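Local coordinates for protein serine proteinase inhibitor 1 (Myxoma virus, PDB 6BJ5) that inhibits serine endopeptidases as a poxviral member of the serpin family and is important in the virulence of myxoma virus, at residues I49-T55 and R276-A282; W21-Y25 and A262-L266; F162-P167 and V177-N181; V105-S109 and L136-M142. One frame throughout, in Å; residues are numbered along the deposited sequence.

How the contacts relate
Along the chain the segments come in the order 21-25, 49-55, 105-109, 136-142, 162-167, 177-181, 262-266 and 276-282, so contacts 1 and 2 interlock and contacts 3 and 4 close inside both loops. Contacts 1 and 4 have centres about 20 Å apart, towards one end of the serpin; the centre of contact 3 is about 51 Å from that of contact 1, and contact 2 is the most central. Contact 3 pairs strands 164-170 and 173-185 at one edge of the continuous mixed sheet, and contact 4 lies beside strands 103-105 and 142-153 towards the other. Strand 305-314 lies between 142-153 and 293-302, consistent with the relaxed, loop-inserted state of a serpin.

Contact 1 (I49-T55 and R276-A282); sequences IAAGGNT and RADFGQA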
loop_
_atom_site.group_PDB
_atom_site.type_symbol
_atom_site.label_atom_id
_atom_site.label_comp_id
_atom_site.label_asym_id
_atom_site.label_seq_id
_atom_site.Cartn_x
_atom_site.Cartn_y
_atom_site.Cartn_z
ATOM N N ILE A 49 2.341 19.815 3.456
ATOM C CA ILE A 49 3.256 20.877 3.837
ATOM C C ILE A 49 3.287 21.966 2.777
ATOM O O ILE A 49 3.638 23.105 3.070
ATOM C CB ILE A 49 4.664 20.275 4.058
ATOM C CG1 ILE A 49 4.626 19.217 5.163
ATOM C CG2 ILE A 49 5.683 21.344 4.400
ATOM C CD1 ILE A 49 4.210 19.773 6.497
ATOM N N ALA A 50 2.878 21.654 1.555
ATOM C CA ALA A 50 2.836 22.638 0.488
ATOM C C ALA A 50 1.481 23.322 0.340
ATOM O O ALA A 50 1.395 24.355 -0.338
ATOM C CB ALA A 50 3.213 21.974 -0.844
ATOM N N ALA A 51 0.421 22.772 0.926
ATOM C CA ALA A 51 -0.927 23.265 0.672
ATOM C C ALA A 51 -1.345 24.328 1.692
ATOM O O ALA A 51 -0.750 24.485 2.763
ATOM C CB ALA A 51 -1.932 22.110 0.686
ATOM N N GLY A 52 -2.371 25.090 1.331
ATOM C CA GLY A 52 -2.966 26.025 2.262
ATOM C C GLY A 52 -4.468 26.082 2.071
ATOM O O GLY A 52 -5.011 25.589 1.073
ATOM N N GLY A 53 -5.140 26.664 3.069
ATOM C CA GLY A 53 -6.560 26.936 2.910
ATOM C C GLY A 53 -7.409 25.680 2.823
ATOM O O GLY A 53 -7.265 24.736 3.612
ATOM N N ASN A 54 -8.348 25.693 1.868
ATOM C CA ASN A 54 -9.225 24.543 1.698
ATOM C C ASN A 54 -8.483 23.334 1.135
ATOM O O ASN A 54 -8.813 22.189 1.473
ATOM C CB ASN A 54 -10.396 24.877 0.784
ATOM C CG ASN A 54 -11.545 23.900 0.961
ATOM O OD1 ASN A 54 -11.884 23.498 2.097
ATOM N ND2 ASN A 54 -12.101 23.445 -0.155
ATOM N N THR A 55 -7.541 23.553 0.216
ATOM C CA THR A 55 -6.828 22.424 -0.375
ATOM C C THR A 55 -6.161 21.589 0.712
ATOM O O THR A 55 -6.281 20.356 0.734
ATOM C CB THR A 55 -5.830 22.924 -1.419
ATOM O OG1 THR A 55 -6.551 23.607 -2.449
ATOM C CG2 THR A 55 -5.069 21.770 -2.061
ATOM N N ARG A 276 -8.659 26.299 -8.331
ATOM C CA ARG A 276 -8.948 26.372 -6.905
ATOM C C ARG A 276 -7.811 25.853 -6.037
ATOM O O ARG A 276 -7.936 25.867 -4.807
ATOM C CB ARG A 276 -10.232 25.598 -6.587
ATOM C CG ARG A 276 -11.512 26.196 -7.158
ATOM C CD ARG A 276 -12.723 25.632 -6.418
ATOM N NE ARG A 276 -12.461 25.570 -4.980
ATOM C CZ ARG A 276 -12.789 26.522 -4.108
ATOM N NH1 ARG A 276 -13.417 27.621 -4.521
ATOM N NH2 ARG A 276 -12.486 26.374 -2.821
ATOM N N ALA A 277 -6.711 25.402 -6.635
ATOM C CA ALA A 277 -5.666 24.684 -5.908
ATOM C C ALA A 277 -4.727 25.678 -5.240
ATOM O O ALA A 277 -4.036 26.439 -5.917
ATOM C CB ALA A 277 -4.894 23.746 -6.834
ATOM N N ASP A 278 -4.766 25.735 -3.917
ATOM C CA ASP A 278 -3.861 26.589 -3.147
ATOM C C ASP A 278 -2.643 25.782 -2.708
ATOM O O ASP A 278 -2.670 25.127 -1.658
ATOM C CB ASP A 278 -4.563 27.197 -1.934
ATOM C CG ASP A 278 -3.625 28.043 -1.078
ATOM O OD1 ASP A 278 -2.497 28.316 -1.518
ATOM O OD2 ASP A 278 -3.982 28.410 0.056
ATOM N N PHE A 279 -1.550 25.871 -3.473
ATOM C CA PHE A 279 -0.239 25.414 -3.006
ATOM C C PHE A 279 0.705 26.589 -2.752
ATOM O O PHE A 279 1.917 26.495 -2.969
ATOM C CB PHE A 279 0.375 24.394 -3.963
ATOM C CG PHE A 279 -0.337 23.070 -3.940
ATOM C CD1 PHE A 279 -0.148 22.210 -2.878
ATOM C CD2 PHE A 279 -1.227 22.718 -4.944
ATOM C CE1 PHE A 279 -0.807 20.995 -2.839
ATOM C CE2 PHE A 279 -1.901 21.504 -4.914
ATOM C CZ PHE A 279 -1.693 20.638 -3.871
ATOM N N GLY A 280 0.133 27.704 -2.286
ATOM C CA GLY A 280 0.850 28.936 -1.999
ATOM C C GLY A 280 1.866 28.863 -0.874
ATOM O O GLY A 280 2.676 29.785 -0.735
ATOM N N GLN A 281 1.813 27.843 -0.027
ATOM C CA GLN A 281 2.878 27.696 0.962
ATOM C C GLN A 281 4.171 27.213 0.327
ATOM O O GLN A 281 5.264 27.465 0.857
ATOM C CB GLN A 281 2.456 26.734 2.073
ATOM C CG GLN A 281 1.202 27.164 2.753
ATOM C CD GLN A 281 1.415 28.491 3.435
ATOM O OE1 GLN A 281 0.988 29.540 2.941
ATOM N NE2 GLN A 281 2.134 28.461 4.555
ATOM N N ALA A 282 4.067 26.548 -0.817
ATOM C CA ALA A 282 5.259 26.105 -1.520
ATOM C C ALA A 282 5.724 27.170 -2.483
ATOM O O ALA A 282 6.914 27.454 -2.601
ATOM C CB ALA A 282 4.990 24.816 -2.296
#
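Arg-276 and Asn-54 open this contact, in which the loop after helix 260-265 is laid along the turn between helices 37-49 and 53-58 of the serpin fold, with an Asx turn at its middle. The Arg-276 guanidinium comes obliquely up to the Asn-54 amide, ND2 lying at its edge, and Asp-270 links the two, forming a salt bridge with NE of Arg-276 and accepting from ND2 of Asn-54. Asn-54 OD1 is taken by Arg-57. Past Ala-277, Asp-278 is gripped by its backbone on both sides: its N donates to Thr-55 OG1 at 3.1 Å, almost straight at 167°, while its O accepts from Gly-52 N at 3.0 Å. The carboxylate divides its oxygens. OD1 turns back on its own segment and accepts from Gly-280 N at 2.8 Å, closing the Asx turn, and CG anti to the backbone N (chi1 177°) brings OD2 against the Gly-52 backbone, where the glycine has no side chain to obstruct it. Phe-279 sends its ring into the buried side. CD1 meets Ala-50 CB, CE1 meets Ala-51 CB at 3.9 Å, and CZ reaches Thr-55 CG2 at 4.0 Å, the two side chains crossing at about a right angle. Ala-271 touches the ring. Gln-281 lays its CG against Ala-51 O, then its chain bends at chi2 and carries the amide away. Ala-282 finishes the walk. Its N makes a weak bond to Ala-50 O, Phe-90 of helix 88-98 touches both alanines, and Ala-282 CB rests on Ala-50 CB at 3.7 Å.

Contact 2 (W21-Y25 and A262-L266); sequences WTFRY and ALQRL
Tyr-25 leans on three residues of the opposing helix end, and its side chain can be followed outward atom by atom. CB starts on the methyl of Ala-262, 3.6 Å from its CB, and CG stays over the same methyl at 3.9 Å. Beyond that point the ring divides its neighbours between its two flanks. On one, CD2 sits over the centre of one face of the Arg-265 guanidinium, 3.8 Å from CZ, with CE2 the same distance from NE. The two planes stand 69° apart, and NH2 of Arg-265 lies in the plane of the tyrosine ring at its edge, so the flat groups do not stack. A bend at chi3 (67°) in the arginine turns the guanidinium towards the ring; its NH1 makes a long, weak ion pair with Asp-261. On the other flank CE1 comes 4.0 Å from CD2 of Leu-266, and at the tip OH still touches that methyl at 3.9 Å. Leu-266, the first residue past the helix, also spends its second branch here: CD1 meets Thr-22 OG1 at 3.5 Å, while CD2 brushes CB of Trp-21. The threonine hydroxyl is already hydrogen-bonded to Ile-18 O, and the Thr-22 methyl CG2 turns to Ala-262 CB instead. No hydrogen bond spans the two segments, so apolar fit does most of the joining. Leu-40 of helix 37-49 touches both Thr-22 and Leu-263. The arrangement is the meeting of the N-terminal helices with the short helix 260-265 in the serpin helical layer, probably the counterparts of helices hA and hI of other serpins.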
loop_
_atom_site.group_PDB
_atom_site.type_symbol
_atom_site.label_atom_id
_atom_site.label_comp_id
_atom_site.label_asym_id
_atom_site.label_seq_id
_atom_site.Cartn_x
_atom_site.Cartn_y
_atom_site.Cartn_z
ATOM N N TRP A 21 -9.194 3.797 3.377
ATOM C CA TRP A 21 -10.462 3.880 2.677
ATOM C C TRP A 21 -10.266 3.906 1.169
ATOM O O TRP A 21 -11.236 3.712 0.430
ATOM C CB TRP A 21 -11.226 5.127 3.162
ATOM C CG TRP A 21 -11.869 4.987 4.540
ATOM C CD1 TRP A 21 -11.229 4.811 5.737
ATOM C CD2 TRP A 21 -13.266 5.068 4.849
ATOM N NE1 TRP A 21 -12.141 4.744 6.763
ATOM C CE2 TRP A 21 -13.398 4.902 6.244
ATOM C CE3 TRP A 21 -14.420 5.239 4.077
ATOM C CZ2 TRP A 21 -14.633 4.906 6.880
ATOM C CZ3 TRP A 21 -15.644 5.248 4.710
ATOM C CH2 TRP A 21 -15.742 5.082 6.098
ATOM N N THR A 22 -9.043 4.159 0.692
ATOM C CA THR A 22 -8.826 4.160 -0.748
ATOM C C THR A 22 -8.944 2.759 -1.328
ATOM O O THR A 22 -9.305 2.612 -2.504
ATOM C CB THR A 22 -7.457 4.762 -1.096
ATOM O OG1 THR A 22 -7.383 6.120 -0.636
ATOM C CG2 THR A 22 -7.237 4.744 -2.614
ATOM N N PHE A 23 -8.656 1.713 -0.526
ATOM C CA PHE A 23 -8.609 0.368 -1.094
ATOM C C PHE A 23 -9.947 -0.039 -1.675
ATOM O O PHE A 23 -9.984 -0.677 -2.730
ATOM C CB PHE A 23 -8.144 -0.673 -0.072
ATOM C CG PHE A 23 -7.970 -2.056 -0.683
ATOM C CD1 PHE A 23 -6.837 -2.363 -1.436
ATOM C CD2 PHE A 23 -8.939 -3.029 -0.530
ATOM C CE1 PHE A 23 -6.692 -3.596 -2.017
ATOM C CE2 PHE A 23 -8.791 -4.258 -1.099
ATOM C CZ PHE A 23 -7.670 -4.547 -1.848
ATOM N N ARG A 24 -11.057 0.412 -1.079
ATOM C CA ARG A 24 -12.368 0.070 -1.628
ATOM C C ARG A 24 -12.608 0.552 -3.055
ATOM O O ARG A 24 -13.465 -0.020 -3.733
ATOM C CB ARG A 24 -13.484 0.509 -0.676
ATOM C CG ARG A 24 -13.235 0.210 0.810
ATOM C CD ARG A 24 -14.357 0.748 1.732
ATOM N NE ARG A 24 -14.014 0.656 3.157
ATOM C CZ ARG A 24 -14.756 1.123 4.164
ATOM N NH1 ARG A 24 -15.878 1.803 3.925
ATOM N NH2 ARG A 24 -14.385 0.882 5.417
ATOM N N TYR A 25 -11.836 1.515 -3.570
ATOM C CA TYR A 25 -12.061 1.987 -4.931
ATOM C C TYR A 25 -11.100 1.383 -5.927
ATOM O O TYR A 25 -11.284 1.567 -7.129
ATOM C CB TYR A 25 -11.970 3.520 -5.006
ATOM C CG TYR A 25 -12.894 4.178 -4.024
ATOM C CD1 TYR A 25 -12.497 4.378 -2.718
ATOM C CD2 TYR A 25 -14.192 4.521 -4.379
ATOM C CE1 TYR A 25 -13.330 4.933 -1.805
ATOM C CE2 TYR A 25 -15.044 5.085 -3.462
ATOM C CZ TYR A 25 -14.600 5.289 -2.170
ATOM O OH TYR A 25 -15.395 5.846 -1.196
ATOM N N ALA A 262 -10.364 7.821 -6.806
ATOM C CA ALA A 262 -10.619 7.474 -5.406
ATOM C C ALA A 262 -10.402 8.658 -4.472
ATOM O O ALA A 262 -11.188 8.875 -3.540
ATOM C CB ALA A 262 -9.721 6.315 -4.969
ATOM N N LEU A 263 -9.314 9.405 -4.661
ATOM C CA LEU A 263 -9.036 10.492 -3.734
ATOM C C LEU A 263 -10.063 11.602 -3.877
ATOM O O LEU A 263 -10.421 12.245 -2.884
ATOM C CB LEU A 263 -7.629 11.032 -3.941
ATOM C CG LEU A 263 -6.511 10.124 -3.458
ATOM C CD1 LEU A 263 -5.199 10.655 -4.001
ATOM C CD2 LEU A 263 -6.470 10.029 -1.945
ATOM N N GLN A 264 -10.555 11.828 -5.094
ATOM C CA GLN A 264 -11.616 12.809 -5.270
ATOM C C GLN A 264 -12.887 12.354 -4.566
ATOM O O GLN A 264 -13.525 13.136 -3.847
ATOM C CB GLN A 264 -11.871 13.060 -6.755
ATOM C CG GLN A 264 -10.845 13.985 -7.408
ATOM C CD GLN A 264 -10.944 13.991 -8.923
ATOM O OE1 GLN A 264 -11.543 13.092 -9.517
ATOM N NE2 GLN A 264 -10.369 15.012 -9.555
ATOM N N ARG A 265 -13.263 11.089 -4.752
ATOM C CA ARG A 265 -14.432 10.568 -4.060
ATOM C C ARG A 265 -14.258 10.578 -2.545
ATOM O O ARG A 265 -15.259 10.551 -1.822
ATOM C CB ARG A 265 -14.774 9.174 -4.607
ATOM C CG ARG A 265 -15.229 9.252 -6.081
ATOM C CD ARG A 265 -15.435 7.907 -6.800
ATOM N NE ARG A 265 -16.546 7.101 -6.295
ATOM C CZ ARG A 265 -16.857 5.892 -6.757
ATOM N NH1 ARG A 265 -16.147 5.354 -7.740
ATOM N NH2 ARG A 265 -17.884 5.226 -6.243
ATOM N N LEU A 266 -13.029 10.651 -2.037
ATOM C CA LEU A 266 -12.813 10.740 -0.595
ATOM C C LEU A 266 -12.634 12.171 -0.134
ATOM O O LEU A 266 -12.143 12.400 0.975
ATOM C CB LEU A 266 -11.616 9.894 -0.161
ATOM C CG LEU A 266 -11.815 8.396 -0.297
ATOM C CD1 LEU A 266 -10.492 7.630 -0.129
ATOM C CD2 LEU A 266 -12.817 7.990 0.775
#

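Contact 3 (F162-P167 and V177-N181); sequences FTTDQP and VRMMN
Thr-164 and Met-179 form one hydrogen-bonded pair of this antiparallel pairing, each donating its N to the other's O at 2.9 Å. One hydrogen-bonded pair further on, Gln-166 and Val-177 repeat the exchange on straighter lines, and between them Asp-165 and Arg-178 make up the non-hydrogen-bonded pair. Tight packing marks the face of Met-179 and Gln-166. Met-179 runs extended from its backbone (chi1 and chi2 both 180°), bends at chi3 and brings CE to within 3.6 Å of Gln-166 CB, the two side chains crossing at about a right angle. Bent at chi2, Gln-166 folds its amide back so that NE2 donates to Thr-164 OG1 at 2.7 Å, with the hydroxyl in the amide plane. On the other face the buried Thr-163 and Met-180 lie side by side, and Met-180 packs on Met-248 and Lys-250 of strand 243-258. Thr-163 CG2 presses on Met-179 O, and OG1, bonded to Glu-303, receives a water at 2.9 Å that in turn accepts from Asn-181 N. The Asp-165 and Arg-178 end of this face is looser and exposed. Their salt bridge joins OD1 to NH1 at 2.5 Å, a short and poorly angled bond whose exact length deserves reserve, and carboxylate and guanidinium stand nearly perpendicular, 83° apart. Thr-163 CG2 covers one face of the guanidinium near its rim. Val-177 and Met-179 also pack on the second protein chain of the assembly. The whole is a beta hairpin whose strand 164-170 is an outermost strand, consistent with strands 4C and 3C of sheet C, the gate of serpins.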
loop_
_atom_site.group_PDB
_atom_site.type_symbol
_atom_site.label_atom_id
_atom_site.label_comp_id
_atom_site.label_asym_id
_atom_site.label_seq_id
_atom_site.Cartn_x
_atom_site.Cartn_y
_atom_site.Cartn_z
ATOM N N PHE A 162 6.510 -29.469 1.867
ATOM C CA PHE A 162 5.118 -29.839 2.075
ATOM C C PHE A 162 4.155 -28.934 1.313
ATOM O O PHE A 162 2.932 -29.110 1.405
ATOM C CB PHE A 162 4.785 -29.832 3.579
ATOM C CG PHE A 162 5.374 -31.005 4.334
ATOM C CD1 PHE A 162 4.727 -32.214 4.369
ATOM C CD2 PHE A 162 6.588 -30.889 4.986
ATOM C CE1 PHE A 162 5.281 -33.290 5.036
ATOM C CE2 PHE A 162 7.142 -31.969 5.660
ATOM C CZ PHE A 162 6.489 -33.156 5.685
ATOM N N THR A 163 4.681 -27.992 0.540
ATOM C CA THR A 163 3.852 -27.183 -0.337
ATOM C C THR A 163 3.397 -28.028 -1.530
ATOM O O THR A 163 4.202 -28.729 -2.150
ATOM C CB THR A 163 4.652 -25.965 -0.802
ATOM O OG1 THR A 163 5.105 -25.213 0.338
ATOM C CG2 THR A 163 3.809 -25.087 -1.693
ATOM N N THR A 164 2.106 -27.991 -1.843
ATOM C CA THR A 164 1.580 -28.844 -2.895
ATOM C C THR A 164 0.649 -28.053 -3.801
ATOM O O THR A 164 0.075 -27.039 -3.403
ATOM C CB THR A 164 0.792 -30.022 -2.328
ATOM O OG1 THR A 164 -0.476 -29.542 -1.848
ATOM C CG2 THR A 164 1.568 -30.679 -1.178
ATOM N N ASP A 165 0.491 -28.542 -5.025
ATOM C CA ASP A 165 -0.514 -27.990 -5.923
ATOM C C ASP A 165 -1.894 -28.312 -5.373
ATOM O O ASP A 165 -2.190 -29.469 -5.079
ATOM C CB ASP A 165 -0.369 -28.577 -7.331
ATOM C CG ASP A 165 0.931 -28.170 -8.007
ATOM O OD1 ASP A 165 1.571 -27.197 -7.550
ATOM O OD2 ASP A 165 1.310 -28.823 -9.003
ATOM N N GLN A 166 -2.745 -27.300 -5.233
ATOM C CA GLN A 166 -4.083 -27.494 -4.706
ATOM C C GLN A 166 -5.049 -26.576 -5.482
ATOM O O GLN A 166 -4.609 -25.639 -6.130
ATOM C CB GLN A 166 -4.173 -27.194 -3.202
ATOM C CG GLN A 166 -3.321 -28.099 -2.312
ATOM C CD GLN A 166 -3.891 -29.498 -2.145
ATOM O OE1 GLN A 166 -5.102 -29.695 -2.157
ATOM N NE2 GLN A 166 -3.011 -30.481 -2.020
ATOM N N PRO A 167 -6.336 -26.927 -5.473
ATOM C CA PRO A 167 -7.318 -26.058 -6.159
ATOM C C PRO A 167 -7.656 -24.783 -5.374
ATOM O O PRO A 167 -7.591 -24.735 -4.139
ATOM C CB PRO A 167 -8.552 -26.974 -6.293
ATOM C CG PRO A 167 -8.418 -27.971 -5.202
ATOM C CD PRO A 167 -6.924 -28.204 -5.039
ATOM N N VAL A 177 -3.012 -23.652 -7.578
ATOM C CA VAL A 177 -2.076 -22.740 -6.958
ATOM C C VAL A 177 -1.100 -23.579 -6.157
ATOM O O VAL A 177 -1.351 -24.736 -5.807
ATOM C CB VAL A 177 -2.737 -21.684 -6.060
ATOM C CG1 VAL A 177 -3.803 -20.909 -6.834
ATOM C CG2 VAL A 177 -3.282 -22.329 -4.845
ATOM N N ARG A 178 0.022 -22.955 -5.877
ATOM C CA ARG A 178 1.098 -23.498 -5.078
ATOM C C ARG A 178 0.733 -23.223 -3.624
ATOM O O ARG A 178 0.910 -22.106 -3.127
ATOM C CB ARG A 178 2.357 -22.760 -5.503
ATOM C CG ARG A 178 3.637 -23.422 -5.359
ATOM C CD ARG A 178 3.817 -24.543 -6.309
ATOM N NE ARG A 178 4.733 -25.423 -5.620
ATOM C CZ ARG A 178 4.481 -26.689 -5.359
ATOM N NH1 ARG A 178 3.339 -27.233 -5.775
ATOM N NH2 ARG A 178 5.376 -27.394 -4.684
ATOM N N MET A 179 0.173 -24.223 -2.959
ATOM C CA MET A 179 -0.290 -24.020 -1.597
ATOM C C MET A 179 0.618 -24.489 -0.475
ATOM O O MET A 179 1.035 -25.646 -0.417
ATOM C CB MET A 179 -1.679 -24.645 -1.420
ATOM C CG MET A 179 -2.257 -24.490 -0.023
ATOM S SD MET A 179 -3.890 -25.235 0.143
ATOM C CE MET A 179 -4.813 -24.305 -1.079
ATOM N N MET A 180 0.899 -23.553 0.421
ATOM C CA MET A 180 1.702 -23.810 1.604
ATOM C C MET A 180 0.838 -24.400 2.715
ATOM O O MET A 180 -0.388 -24.247 2.729
ATOM C CB MET A 180 2.368 -22.512 2.069
ATOM C CG MET A 180 3.115 -21.785 0.973
ATOM S SD MET A 180 3.977 -20.331 1.607
ATOM C CE MET A 180 2.640 -19.227 2.119
ATOM N N ASN A 181 1.488 -25.101 3.648
ATOM C CA ASN A 181 0.751 -25.828 4.674
ATOM C C ASN A 181 1.627 -25.976 5.909
ATOM O O ASN A 181 2.769 -26.440 5.806
ATOM C CB ASN A 181 0.324 -27.205 4.156
ATOM C CG ASN A 181 -0.486 -28.010 5.175
ATOM O OD1 ASN A 181 -0.755 -27.565 6.293
ATOM N ND2 ASN A 181 -0.867 -29.215 4.781
HETATM O O HOH W 1 4.152 -25.488 3.023
#

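Contact 4 (V105-S109 and L136-M142); sequences VTFNS and LDRDTKM
Phe-107 and Asn-108 face residues 136-142 as one irregular turn against another, the backbones coming nearest where the CA atoms of Asn-108 and Arg-138 are 5.2 Å apart. Phe-107 does the packing. Thr-140 CG2 stands over the centre of its ring in a CH-pi contact, 3.6 Å from the centroid and only 11° off the normal, while Val-105 CG1 lies over the rim of the opposite face, so the ring is clamped. The threonine methyl gets there because CG2 is anti to its own backbone N, which leaves OG1 to accept from Asp-137 N at 3.2 Å. From another direction Leu-136 CD2 meets CE1 of the ring at 3.6 Å, the two side chains crossing at about a right angle. Thr-140 O presses close on CB and CD2 of the same phenylalanine. The polar part is weaker and lies at the surface. OD1 of Asn-108 takes two poorly aligned bonds from Arg-138, one from NE at 2.6 Å and one from NH1 at 2.8 Å. The amide stands 86° from the guanidinium plane, and the backbone O of Asn-108 lies over one guanidinium face near its rim. An Asx turn, Asp-139 N to Asp-137 OD2, shapes the facing loop. In the fold the contact pins the two ends of the excursion that carries helix 112-120: Val-112 and Ile-116 of that helix and Phe-79 of strand 73-81 also touch Phe-107, Asp-81 accepts from its N, and residue 142 begins strand 142-153, with Thr-140 touching Thr-315 at the end of the chain.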
loop_
_atom_site.group_PDB
_atom_site.type_symbol
_atom_site.label_atom_id
_atom_site.label_comp_id
_atom_site.label_asym_id
_atom_site.label_seq_id
_atom_site.Cartn_x
_atom_site.Cartn_y
_atom_site.Cartn_z
ATOM N N VAL A 105 15.065 19.938 -10.732
ATOM C CA VAL A 105 15.108 18.959 -11.810
ATOM C C VAL A 105 14.539 19.664 -13.036
ATOM O O VAL A 105 13.888 20.703 -12.921
ATOM C CB VAL A 105 14.282 17.701 -11.405
ATOM C CG1 VAL A 105 12.833 17.925 -11.667
ATOM C CG2 VAL A 105 14.751 16.427 -12.057
ATOM N N THR A 106 14.826 19.144 -14.228
ATOM C CA THR A 106 14.241 19.693 -15.452
ATOM C C THR A 106 13.293 18.670 -16.043
ATOM O O THR A 106 13.741 17.702 -16.664
ATOM C CB THR A 106 15.302 20.051 -16.491
ATOM O OG1 THR A 106 16.237 20.980 -15.936
ATOM C CG2 THR A 106 14.629 20.686 -17.702
ATOM N N PHE A 107 11.995 18.912 -15.928
ATOM C CA PHE A 107 11.064 17.877 -16.358
ATOM C C PHE A 107 10.844 17.782 -17.866
ATOM O O PHE A 107 9.907 17.084 -18.270
ATOM C CB PHE A 107 9.710 18.025 -15.661
ATOM C CG PHE A 107 9.693 17.474 -14.258
ATOM C CD1 PHE A 107 9.717 16.089 -14.062
ATOM C CD2 PHE A 107 9.605 18.310 -13.145
ATOM C CE1 PHE A 107 9.699 15.552 -12.801
ATOM C CE2 PHE A 107 9.569 17.769 -11.861
ATOM C CZ PHE A 107 9.626 16.396 -11.693
ATOM N N ASN A 108 11.653 18.423 -18.707
ATOM C CA ASN A 108 11.512 18.228 -20.149
ATOM C C ASN A 108 12.663 17.409 -20.729
ATOM O O ASN A 108 12.431 16.575 -21.613
ATOM C CB ASN A 108 11.397 19.591 -20.859
ATOM C CG ASN A 108 11.223 19.483 -22.390
ATOM O OD1 ASN A 108 11.441 18.437 -23.003
ATOM N ND2 ASN A 108 10.736 20.562 -22.991
ATOM N N SER A 109 13.880 17.556 -20.198
ATOM C CA SER A 109 15.033 16.836 -20.731
ATOM C C SER A 109 14.828 15.323 -20.740
ATOM O O SER A 109 13.818 14.808 -20.244
ATOM C CB SER A 109 16.293 17.180 -19.937
ATOM O OG SER A 109 16.250 16.658 -18.618
ATOM N N LEU A 136 5.303 10.663 -15.594
ATOM C CA LEU A 136 6.025 11.871 -15.994
ATOM C C LEU A 136 5.580 12.312 -17.374
ATOM O O LEU A 136 5.806 11.614 -18.367
ATOM C CB LEU A 136 7.536 11.706 -15.940
ATOM C CG LEU A 136 7.952 11.642 -14.476
ATOM C CD1 LEU A 136 9.436 11.348 -14.322
ATOM C CD2 LEU A 136 7.533 12.899 -13.736
ATOM N N ASP A 137 4.850 13.399 -17.397
ATOM C CA ASP A 137 4.463 14.130 -18.588
ATOM C C ASP A 137 5.620 15.090 -18.930
ATOM O O ASP A 137 6.689 15.035 -18.319
ATOM C CB ASP A 137 3.093 14.746 -18.271
ATOM C CG ASP A 137 2.730 15.886 -19.146
ATOM O OD1 ASP A 137 2.278 15.647 -20.281
ATOM O OD2 ASP A 137 2.864 17.030 -18.676
ATOM N N ARG A 138 5.453 15.976 -19.907
ATOM C CA ARG A 138 6.450 17.011 -20.166
ATOM C C ARG A 138 6.092 18.364 -19.568
ATOM O O ARG A 138 6.946 19.238 -19.482
ATOM C CB ARG A 138 6.667 17.169 -21.674
ATOM C CG ARG A 138 7.981 16.588 -22.166
ATOM C CD ARG A 138 8.177 16.812 -23.655
ATOM N NE ARG A 138 9.591 16.914 -24.000
ATOM C CZ ARG A 138 10.372 15.865 -24.219
ATOM N NH1 ARG A 138 11.651 16.036 -24.521
ATOM N NH2 ARG A 138 9.866 14.643 -24.125
ATOM N N ASP A 139 4.874 18.485 -19.065
ATOM C CA ASP A 139 4.446 19.693 -18.387
ATOM C C ASP A 139 4.474 19.439 -16.874
ATOM O O ASP A 139 3.930 20.229 -16.104
ATOM C CB ASP A 139 3.039 20.093 -18.832
ATOM C CG ASP A 139 2.954 20.361 -20.322
ATOM O OD1 ASP A 139 1.851 20.694 -20.805
ATOM O OD2 ASP A 139 3.989 20.240 -21.010
ATOM N N THR A 140 5.088 18.329 -16.448
ATOM C CA THR A 140 5.095 17.987 -15.046
ATOM C C THR A 140 6.033 18.956 -14.314
ATOM O O THR A 140 7.157 19.169 -14.744
ATOM C CB THR A 140 5.497 16.513 -14.881
ATOM O OG1 THR A 140 4.373 15.651 -15.193
ATOM C CG2 THR A 140 6.197 16.250 -13.544
ATOM N N LYS A 141 5.506 19.736 -13.350
ATOM C CA LYS A 141 6.376 20.658 -12.609
ATOM C C LYS A 141 6.754 20.206 -11.212
ATOM O O LYS A 141 7.686 20.786 -10.660
ATOM C CB LYS A 141 5.815 22.113 -12.499
ATOM C CG LYS A 141 5.358 22.833 -13.790
ATOM C CD LYS A 141 6.552 22.818 -14.797
ATOM C CE LYS A 141 6.298 21.764 -15.952
ATOM N NZ LYS A 141 7.460 21.124 -16.718
ATOM N N MET A 142 6.183 19.125 -10.687
ATOM C CA MET A 142 6.588 18.623 -9.382
ATOM C C MET A 142 6.409 17.107 -9.356
ATOM O O MET A 142 5.525 16.584 -10.035
ATOM C CB MET A 142 5.743 19.265 -8.291
ATOM C CG MET A 142 4.418 18.503 -8.058
ATOM S SD MET A 142 3.344 19.390 -6.957
ATOM C CE MET A 142 4.605 20.047 -5.882
#